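Local coordinates for periplasmic solute binding protein (Candidatus liberibacter, PDB 4CL2) that binds manganese or zinc ions in the periplasm and probably delivers them to an ABC transporter for uptake into the cell, at residues A[31-43]-A[62-74]. Numbering follows the deposited sequence.
Sequences LVEAGNDSHSYQV and LHLEETYMKYFTN. With SO4 (sulfate ion), chain G; ACT (acetate ion), chain I.
Y68 fills the apolar centre, its ring lodged among L31, V32, Y41 and V43. CD2 of L31 lies 3.6 Å from CE1 of Y68, while CG2 of V32 packs against the phenolic end and CG2 of V43 against CB of Y68. With CG of Y68 wedged between the backbone N and the carbonyl carbon (chi1 57°), the ring points in among L31, V32, S38 and Y41. V43 sits squarely over one face of Y71, in a CH-pi contact with CB 3.7 Å from the ring centroid and 8° off the normal.

The buried hydroxyl of Y68 is satisfied by S38, OH to OG 2.8 Å, and L64 closes over the same serine with its CG and backbone O. Q42, bent at chi2 (54°), crosses Y71 at about a right angle. Its NE2 donates to OH of Y71 (3.3 Å) and, nearly straight, to O of V43; the two bonds fix the amide's rotation. OG1 of T67 accepts a weak bond from N of S40, and a water ties O of S38 to O of L64 and N of T67.

Toward solvent, CG2 of T67 meets the ring of H39, and a second water lies between ND1 of H39 and OE2 of E66. The contact joins the loops that follow parallel strands 27-30 and 56-59 in one lobe of a family 9 solute-binding protein. The side chain of L64 is about 6 Å from the manganese ion, bound by H106, E172 and D247; H39 binds manganese or zinc in another structure of this protein but not here.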
ATOM      1  N   LEU A  31      -9.778   9.547  -5.769  1.00 15.49           N
ATOM      2  CA  LEU A  31      -9.138  10.790  -6.157  1.00 15.09           C
ATOM      3  C   LEU A  31      -7.891  10.528  -7.015  1.00 18.82           C
ATOM      4  O   LEU A  31      -7.864  10.938  -8.153  1.00 17.92           O
ATOM      5  CB  LEU A  31      -8.752  11.620  -4.932  1.00 16.31           C
ATOM      6  CG  LEU A  31      -8.044  12.942  -5.140  1.00 16.66           C
ATOM      7  CD1 LEU A  31      -8.967  13.914  -5.861  1.00 20.84           C
ATOM      8  CD2 LEU A  31      -7.626  13.603  -3.822  1.00 19.25           C
ATOM      9  N   VAL A  32      -6.888   9.872  -6.432  1.00 17.86           N
ATOM     10  CA  VAL A  32      -5.612   9.638  -7.110  1.00 15.40           C
ATOM     11  C   VAL A  32      -5.796   8.281  -7.767  1.00 17.49           C
ATOM     12  O   VAL A  32      -5.669   7.228  -7.169  1.00 17.38           O
ATOM     13  CB  VAL A  32      -4.407   9.634  -6.112  1.00 15.86           C
ATOM     14  CG1 VAL A  32      -3.113   9.337  -6.885  1.00 18.48           C
ATOM     15  CG2 VAL A  32      -4.337  10.947  -5.369  1.00 16.26           C
ATOM     16  N   GLU A  33      -6.119   8.321  -9.050  1.00 18.81           N
ATOM     17  CA  GLU A  33      -6.470   7.130  -9.770  1.00 19.71           C
ATOM     18  C   GLU A  33      -5.159   6.360 -10.023  1.00 20.66           C
ATOM     19  O   GLU A  33      -4.058   6.908  -9.959  1.00 22.08           O
ATOM     20  CB  GLU A  33      -7.127   7.448 -11.100  1.00 21.71           C
ATOM     21  CG  GLU A  33      -8.386   8.274 -11.023  1.00 24.69           C
ATOM     22  CD  GLU A  33      -9.644   7.502 -10.813  1.00 28.66           C
ATOM     23  OE1 GLU A  33      -9.564   6.317 -10.462  1.00 30.80           O
ATOM     24  OE2 GLU A  33     -10.722   8.135 -11.028  1.00 27.96           O
ATOM     25  N   ALA A  34      -5.353   5.100 -10.321  1.00 19.01           N
ATOM     26  CA  ALA A  34      -4.225   4.186 -10.635  1.00 21.06           C
ATOM     27  C   ALA A  34      -3.305   4.828 -11.657  1.00 24.80           C
ATOM     28  O   ALA A  34      -3.783   5.413 -12.625  1.00 25.39           O
ATOM     29  CB  ALA A  34      -4.794   2.922 -11.216  1.00 22.12           C
ATOM     30  N   GLY A  35      -2.010   4.778 -11.399  1.00 26.37           N
ATOM     31  CA  GLY A  35      -0.976   5.327 -12.298  1.00 29.65           C
ATOM     32  C   GLY A  35      -0.556   6.752 -11.971  1.00 36.86           C
ATOM     33  O   GLY A  35       0.268   7.346 -12.676  1.00 36.55           O
ATOM     34  N   ASN A  36      -1.182   7.359 -10.967  1.00 26.34           N
ATOM     35  CA  ASN A  36      -0.792   8.668 -10.464  1.00 28.34           C
ATOM     36  C   ASN A  36      -0.257   8.418  -9.082  1.00 30.69           C
ATOM     37  O   ASN A  36      -0.529   7.385  -8.477  1.00 29.27           O
ATOM     38  CB  ASN A  36      -2.010   9.606 -10.368  1.00 31.16           C
ATOM     39  CG  ASN A  36      -2.604   9.948 -11.714  1.00 35.57           C
ATOM     40  OD1 ASN A  36      -2.039  10.728 -12.475  1.00 40.96           O
ATOM     41  ND2 ASN A  36      -3.698   9.330 -12.037  1.00 43.45           N
ATOM     42  N   ASP A  37       0.536   9.356  -8.604  1.00 32.90           N
ATOM     43  CA  ASP A  37       1.195   9.218  -7.309  1.00 37.07           C
ATOM     44  C   ASP A  37       0.730  10.336  -6.385  1.00 28.51           C
ATOM     45  O   ASP A  37       0.615  11.456  -6.814  1.00 29.55           O
ATOM     46  CB  ASP A  37       2.717   9.308  -7.481  1.00 52.73           C
ATOM     47  CG  ASP A  37       3.448   8.846  -6.243  1.00 60.53           C
ATOM     48  OD1 ASP A  37       3.651   9.728  -5.368  1.00 50.50           O
ATOM     49  OD2 ASP A  37       3.747   7.612  -6.127  1.00 66.04           O
ATOM     50  N   SER A  38       0.506  10.048  -5.113  1.00 30.18           N
ATOM     51  CA  SER A  38      -0.027  11.070  -4.200  1.00 27.36           C
ATOM     52  C   SER A  38       0.905  12.259  -3.940  1.00 34.21           C
ATOM     53  O   SER A  38       0.439  13.385  -3.701  1.00 29.63           O
ATOM     54  CB  SER A  38      -0.413  10.406  -2.874  1.00 23.47           C
ATOM     55  OG  SER A  38      -1.652   9.716  -2.967  1.00 25.17           O
ATOM     56  N   HIS A  39       2.222  12.041  -3.965  1.00 27.90           N
ATOM     57  CA  HIS A  39       3.112  13.118  -3.689  0.80 28.30           C
ATOM     58  C   HIS A  39       3.013  14.200  -4.812  1.00 30.85           C
ATOM     59  O   HIS A  39       3.194  13.907  -5.984  1.00 35.58           O
ATOM     60  CB  HIS A  39       4.577  12.653  -3.492  0.80 30.43           C
ATOM     61  CG  HIS A  39       5.485  13.796  -3.121  0.80 37.27           C
ATOM     62  ND1 HIS A  39       5.392  14.456  -1.908  0.80 38.73           N
ATOM     63  CD2 HIS A  39       6.461  14.430  -3.818  0.80 40.71           C
ATOM     64  CE1 HIS A  39       6.269  15.442  -1.872  0.80 41.13           C
ATOM     65  NE2 HIS A  39       6.932  15.446  -3.017  0.80 46.40           N
ATOM     66  N   SER A  40       2.664  15.422  -4.409  0.50 28.70           N
ATOM     67  CA  SER A  40       2.279  16.518  -5.320  0.50 33.01           C
ATOM     68  C   SER A  40       1.295  16.169  -6.482  0.50 32.41           C
ATOM     69  O   SER A  40       1.294  16.838  -7.508  0.50 27.66           O
ATOM     70  CB  SER A  40       3.535  17.214  -5.851  0.50 34.04           C
ATOM     71  OG  SER A  40       4.427  17.520  -4.789  0.50 37.63           O
ATOM     72  N   TYR A  41       0.448  15.138  -6.323  1.00 43.13           N
ATOM     73  CA  TYR A  41      -0.765  14.969  -7.195  1.00 34.32           C
ATOM     74  C   TYR A  41      -1.426  16.301  -7.323  1.00 28.43           C
ATOM     75  O   TYR A  41      -1.605  17.033  -6.331  1.00 31.79           O
ATOM     76  CB  TYR A  41      -1.775  13.919  -6.588  1.00 32.30           C
ATOM     77  CG  TYR A  41      -3.038  13.803  -7.455  1.00 26.97           C
ATOM     78  CD1 TYR A  41      -3.005  13.124  -8.650  1.00 26.43           C
ATOM     79  CD2 TYR A  41      -4.234  14.382  -7.062  1.00 27.00           C
ATOM     80  CE1 TYR A  41      -4.101  13.058  -9.496  1.00 28.23           C
ATOM     81  CE2 TYR A  41      -5.365  14.310  -7.874  1.00 23.29           C
ATOM     82  CZ  TYR A  41      -5.322  13.672  -9.087  1.00 23.92           C
ATOM     83  OH  TYR A  41      -6.434  13.587  -9.916  1.00 22.96           O
ATOM     84  N   GLN A  42      -1.765  16.703  -8.552  1.00 30.24           N
ATOM     85  CA  GLN A  42      -2.503  17.949  -8.732  1.00 30.31           C
ATOM     86  C   GLN A  42      -4.041  17.680  -8.789  1.00 26.62           C
ATOM     87  O   GLN A  42      -4.546  17.047  -9.714  1.00 24.31           O
ATOM     88  CB  GLN A  42      -2.057  18.649  -9.994  1.00 31.95           C
ATOM     89  CG  GLN A  42      -2.695  20.023 -10.160  1.00 42.03           C
ATOM     90  CD  GLN A  42      -2.468  20.894  -8.936  1.00 54.96           C
ATOM     91  OE1 GLN A  42      -1.340  21.331  -8.682  1.00 62.34           O
ATOM     92  NE2 GLN A  42      -3.526  21.116  -8.146  1.00 53.63           N
ATOM     93  N   VAL A  43      -4.721  18.103  -7.737  1.00 26.68           N
ATOM     94  CA  VAL A  43      -6.184  18.038  -7.640  1.00 24.91           C
ATOM     95  C   VAL A  43      -6.757  18.958  -8.720  1.00 24.18           C
ATOM     96  O   VAL A  43      -6.403  20.118  -8.770  1.00 28.78           O
ATOM     97  CB  VAL A  43      -6.635  18.439  -6.239  1.00 24.90           C
ATOM     98  CG1 VAL A  43      -8.153  18.418  -6.112  1.00 23.87           C
ATOM     99  CG2 VAL A  43      -6.014  17.494  -5.200  1.00 28.03           C
ATOM    100  N   LEU A  62      -0.877   8.512   7.627  1.00 17.17           N
ATOM    101  CA  LEU A  62       0.583   8.326   7.616  1.00 17.05           C
ATOM    102  C   LEU A  62       1.250   9.267   6.590  1.00 20.61           C
ATOM    103  O   LEU A  62       2.156   8.884   5.862  1.00 20.04           O
ATOM    104  CB  LEU A  62       0.930   6.856   7.401  1.00 16.83           C
ATOM    105  CG  LEU A  62       0.276   5.897   8.387  1.00 18.03           C
ATOM    106  CD1 LEU A  62       0.514   4.431   7.956  1.00 17.88           C
ATOM    107  CD2 LEU A  62       0.616   6.078   9.867  1.00 22.65           C
ATOM    108  N   HIS A  63       0.674  10.473   6.523  1.00 18.56           N
ATOM    109  CA  HIS A  63       1.090  11.545   5.637  1.00 21.47           C
ATOM    110  C   HIS A  63       0.979  11.277   4.139  1.00 20.38           C
ATOM    111  O   HIS A  63       1.548  12.070   3.377  1.00 20.48           O
ATOM    112  CB  HIS A  63       2.533  11.995   5.988  1.00 24.25           C
ATOM    113  CG  HIS A  63       2.634  12.650   7.311  1.00 28.95           C
ATOM    114  ND1 HIS A  63       3.744  13.354   7.709  1.00 36.81           N
ATOM    115  CD2 HIS A  63       1.745  12.742   8.335  1.00 34.95           C
ATOM    116  CE1 HIS A  63       3.532  13.868   8.910  1.00 36.59           C
ATOM    117  NE2 HIS A  63       2.325  13.527   9.305  1.00 38.48           N
ATOM    118  N   LEU A  64       0.290  10.229   3.706  1.00 17.90           N
ATOM    119  CA  LEU A  64       0.246   9.900   2.270  1.00 17.65           C
ATOM    120  C   LEU A  64      -0.355  11.088   1.497  1.00 17.03           C
ATOM    121  O   LEU A  64       0.097  11.465   0.386  1.00 18.71           O
ATOM    122  CB  LEU A  64      -0.556   8.644   1.989  1.00 16.63           C
ATOM    123  CG  LEU A  64      -0.626   8.250   0.541  1.00 15.94           C
ATOM    124  CD1 LEU A  64       0.741   7.820   0.069  1.00 18.85           C
ATOM    125  CD2 LEU A  64      -1.635   7.169   0.366  1.00 18.13           C
ATOM    126  N   GLU A  65      -1.367  11.674   2.117  1.00 18.10           N
ATOM    127  CA  GLU A  65      -2.124  12.771   1.520  1.00 17.30           C
ATOM    128  C   GLU A  65      -1.631  14.148   1.838  1.00 20.30           C
ATOM    129  O   GLU A  65      -2.305  15.174   1.528  1.00 19.61           O
ATOM    130  CB  GLU A  65      -3.621  12.639   1.908  1.00 18.96           C
ATOM    131  CG  GLU A  65      -4.282  11.353   1.414  1.00 16.10           C
ATOM    132  CD  GLU A  65      -4.167  10.141   2.344  1.00 16.38           C
ATOM    133  OE1 GLU A  65      -3.776  10.318   3.535  1.00 17.86           O
ATOM    134  OE2 GLU A  65      -4.556   9.059   1.857  1.00 16.02           O
ATOM    135  N   GLU A  66      -0.473  14.279   2.462  1.00 18.27           N
ATOM    136  CA  GLU A  66      -0.128  15.568   3.077  1.00 21.41           C
ATOM    137  C   GLU A  66      -0.162  16.736   2.076  1.00 19.38           C
ATOM    138  O   GLU A  66      -0.513  17.834   2.450  1.00 22.02           O
ATOM    139  CB  GLU A  66       1.256  15.467   3.761  1.00 25.17           C
ATOM    140  CG  GLU A  66       2.397  15.219   2.819  1.00 31.87           C
ATOM    141  CD  GLU A  66       3.727  14.937   3.549  1.00 46.06           C
ATOM    142  OE1 GLU A  66       3.894  15.375   4.704  1.00 38.31           O
ATOM    143  OE2 GLU A  66       4.566  14.243   2.959  1.00 44.81           O
ATOM    144  N   THR A  67       0.206  16.482   0.842  1.00 18.60           N
ATOM    145  CA  THR A  67       0.288  17.567  -0.138  1.00 23.42           C
ATOM    146  C   THR A  67      -1.061  18.011  -0.654  1.00 23.32           C
ATOM    147  O   THR A  67      -1.144  19.141  -1.166  1.00 25.07           O
ATOM    148  CB  THR A  67       1.130  17.221  -1.365  1.00 26.18           C
ATOM    149  OG1 THR A  67       0.508  16.220  -2.129  1.00 24.99           O
ATOM    150  CG2 THR A  67       2.578  16.895  -0.954  1.00 31.19           C
ATOM    151  N   TYR A  68      -2.088  17.187  -0.511  1.00 21.23           N
ATOM    152  CA  TYR A  68      -3.440  17.575  -1.004  1.00 22.19           C
ATOM    153  C   TYR A  68      -4.536  17.552   0.034  1.00 23.59           C
ATOM    154  O   TYR A  68      -5.698  17.844  -0.281  1.00 21.17           O
ATOM    155  CB  TYR A  68      -3.801  16.794  -2.248  1.00 21.48           C
ATOM    156  CG  TYR A  68      -3.780  15.294  -2.124  1.00 19.03           C
ATOM    157  CD1 TYR A  68      -4.832  14.616  -1.554  1.00 18.98           C
ATOM    158  CD2 TYR A  68      -2.674  14.540  -2.572  1.00 20.47           C
ATOM    159  CE1 TYR A  68      -4.849  13.249  -1.497  1.00 21.01           C
ATOM    160  CE2 TYR A  68      -2.669  13.179  -2.469  1.00 21.34           C
ATOM    161  CZ  TYR A  68      -3.761  12.530  -1.955  1.00 19.09           C
ATOM    162  OH  TYR A  68      -3.760  11.154  -1.857  1.00 22.75           O
ATOM    163  N   MET A  69      -4.178  17.346   1.316  1.00 21.20           N
ATOM    164  CA  MET A  69      -5.198  17.510   2.392  1.00 21.14           C
ATOM    165  C   MET A  69      -5.918  18.855   2.351  1.00 21.02           C
ATOM    166  O   MET A  69      -7.101  18.916   2.685  1.00 23.94           O
ATOM    167  CB  MET A  69      -4.600  17.325   3.790  1.00 24.90           C
ATOM    168  CG  MET A  69      -4.342  15.886   4.116  1.00 25.56           C
ATOM    169  SD  MET A  69      -5.726  14.733   4.137  1.00 28.55           S
ATOM    170  CE  MET A  69      -6.725  15.707   5.258  1.00 28.83           C
ATOM    171  N   LYS A  70      -5.238  19.893   1.944  1.00 22.14           N
ATOM    172  CA  LYS A  70      -5.810  21.253   1.853  1.00 25.76           C
ATOM    173  C   LYS A  70      -7.006  21.340   0.899  1.00 24.19           C
ATOM    174  O   LYS A  70      -7.780  22.284   1.010  1.00 24.58           O
ATOM    175  CB  LYS A  70      -4.789  22.284   1.403  1.00 27.63           C
ATOM    176  CG  LYS A  70      -4.193  22.004   0.021  1.00 28.81           C
ATOM    177  CD  LYS A  70      -3.090  22.977  -0.283  1.00 35.60           C
ATOM    178  CE  LYS A  70      -2.600  22.695  -1.678  1.00 40.87           C
ATOM    179  NZ  LYS A  70      -1.507  23.613  -2.083  1.00 53.76           N
ATOM    180  N   TYR A  71      -7.154  20.395  -0.021  1.00 21.88           N
ATOM    181  CA  TYR A  71      -8.277  20.410  -0.958  1.00 22.64           C
ATOM    182  C   TYR A  71      -9.523  19.777  -0.327  1.00 22.57           C
ATOM    183  O   TYR A  71     -10.617  19.867  -0.939  1.00 19.97           O
ATOM    184  CB  TYR A  71      -7.951  19.657  -2.241  1.00 22.88           C
ATOM    185  CG  TYR A  71      -6.933  20.382  -3.060  1.00 23.81           C
ATOM    186  CD1 TYR A  71      -7.291  21.393  -3.949  1.00 31.94           C
ATOM    187  CD2 TYR A  71      -5.593  20.094  -2.906  1.00 27.64           C
ATOM    188  CE1 TYR A  71      -6.337  22.055  -4.685  1.00 32.13           C
ATOM    189  CE2 TYR A  71      -4.637  20.773  -3.624  1.00 30.15           C
ATOM    190  CZ  TYR A  71      -5.008  21.743  -4.492  1.00 31.39           C
ATOM    191  OH  TYR A  71      -4.034  22.396  -5.189  1.00 41.81           O
ATOM    192  N   PHE A  72      -9.351  19.090   0.815  1.00 19.82           N
ATOM    193  CA  PHE A  72     -10.497  18.500   1.516  1.00 20.34           C
ATOM    194  C   PHE A  72     -11.079  19.536   2.440  1.00 23.48           C
ATOM    195  O   PHE A  72     -11.126  19.367   3.651  1.00 23.56           O
ATOM    196  CB  PHE A  72     -10.170  17.192   2.232  1.00 19.98           C
ATOM    197  CG  PHE A  72      -9.633  16.098   1.364  1.00 17.42           C
ATOM    198  CD1 PHE A  72     -10.265  15.685   0.178  1.00 17.51           C
ATOM    199  CD2 PHE A  72      -8.541  15.344   1.794  1.00 18.14           C
ATOM    200  CE1 PHE A  72      -9.768  14.687  -0.589  1.00 20.42           C
ATOM    201  CE2 PHE A  72      -8.053  14.303   1.016  1.00 19.10           C
ATOM    202  CZ  PHE A  72      -8.647  13.934  -0.159  1.00 19.07           C
ATOM    203  N   THR A  73     -11.626  20.595   1.841  1.00 22.27           N
ATOM    204  CA  THR A  73     -12.143  21.699   2.541  1.00 22.42           C
ATOM    205  C   THR A  73     -13.455  22.175   1.865  1.00 22.88           C
ATOM    206  O   THR A  73     -13.758  21.741   0.753  1.00 20.27           O
ATOM    207  CB  THR A  73     -11.093  22.821   2.551  1.00 29.04           C
ATOM    208  OG1 THR A  73     -11.507  23.824   3.461  1.00 41.88           O
ATOM    209  CG2 THR A  73     -10.936  23.457   1.248  1.00 27.72           C
ATOM    210  N   ASN A  74     -14.213  23.078   2.518  1.00 21.76           N
ATOM    211  CA  ASN A  74     -15.524  23.483   1.997  1.00 20.97           C
ATOM    212  C   ASN A  74     -16.422  22.267   1.718  1.00 21.96           C
ATOM    213  O   ASN A  74     -17.096  22.199   0.673  1.00 21.07           O
ATOM    214  CB  ASN A  74     -15.297  24.346   0.759  1.00 21.29           C
ATOM    215  CG  ASN A  74     -16.515  25.109   0.329  1.00 21.33           C
ATOM    216  OD1 ASN A  74     -17.386  25.490   1.133  1.00 21.54           O
ATOM    217  ND2 ASN A  74     -16.546  25.445  -0.957  1.00 22.32           N
TER
HETATM  218  S   SO4 G1281      -6.166  10.212 -14.375  0.50 40.28           S
HETATM  219  O1  SO4 G1281      -4.882   9.525 -14.158  0.50 45.98           O
HETATM  220  O2  SO4 G1281      -5.910  11.142 -15.492  0.50 43.29           O
HETATM  221  O3  SO4 G1281      -6.661  10.996 -13.224  0.50 39.71           O
HETATM  222  O4  SO4 G1281      -7.145   9.154 -14.690  0.50 50.42           O
HETATM  223  C   ACT I1283     -13.046  24.675  -2.465  1.00 52.57           C
HETATM  224  O   ACT I1283     -11.986  25.347  -2.656  1.00 59.42           O
HETATM  225  OXT ACT I1283     -14.124  25.254  -2.381  1.00 27.51           O
HETATM  226  CH3 ACT I1283     -13.080  23.182  -2.282  1.00 49.39           C
HETATM  227  O   HOH W   1       0.837  13.907  -0.523  1.00 25.77           O
HETATM  228  O   HOH W   2       3.928  13.669  -0.048  1.00 42.37           O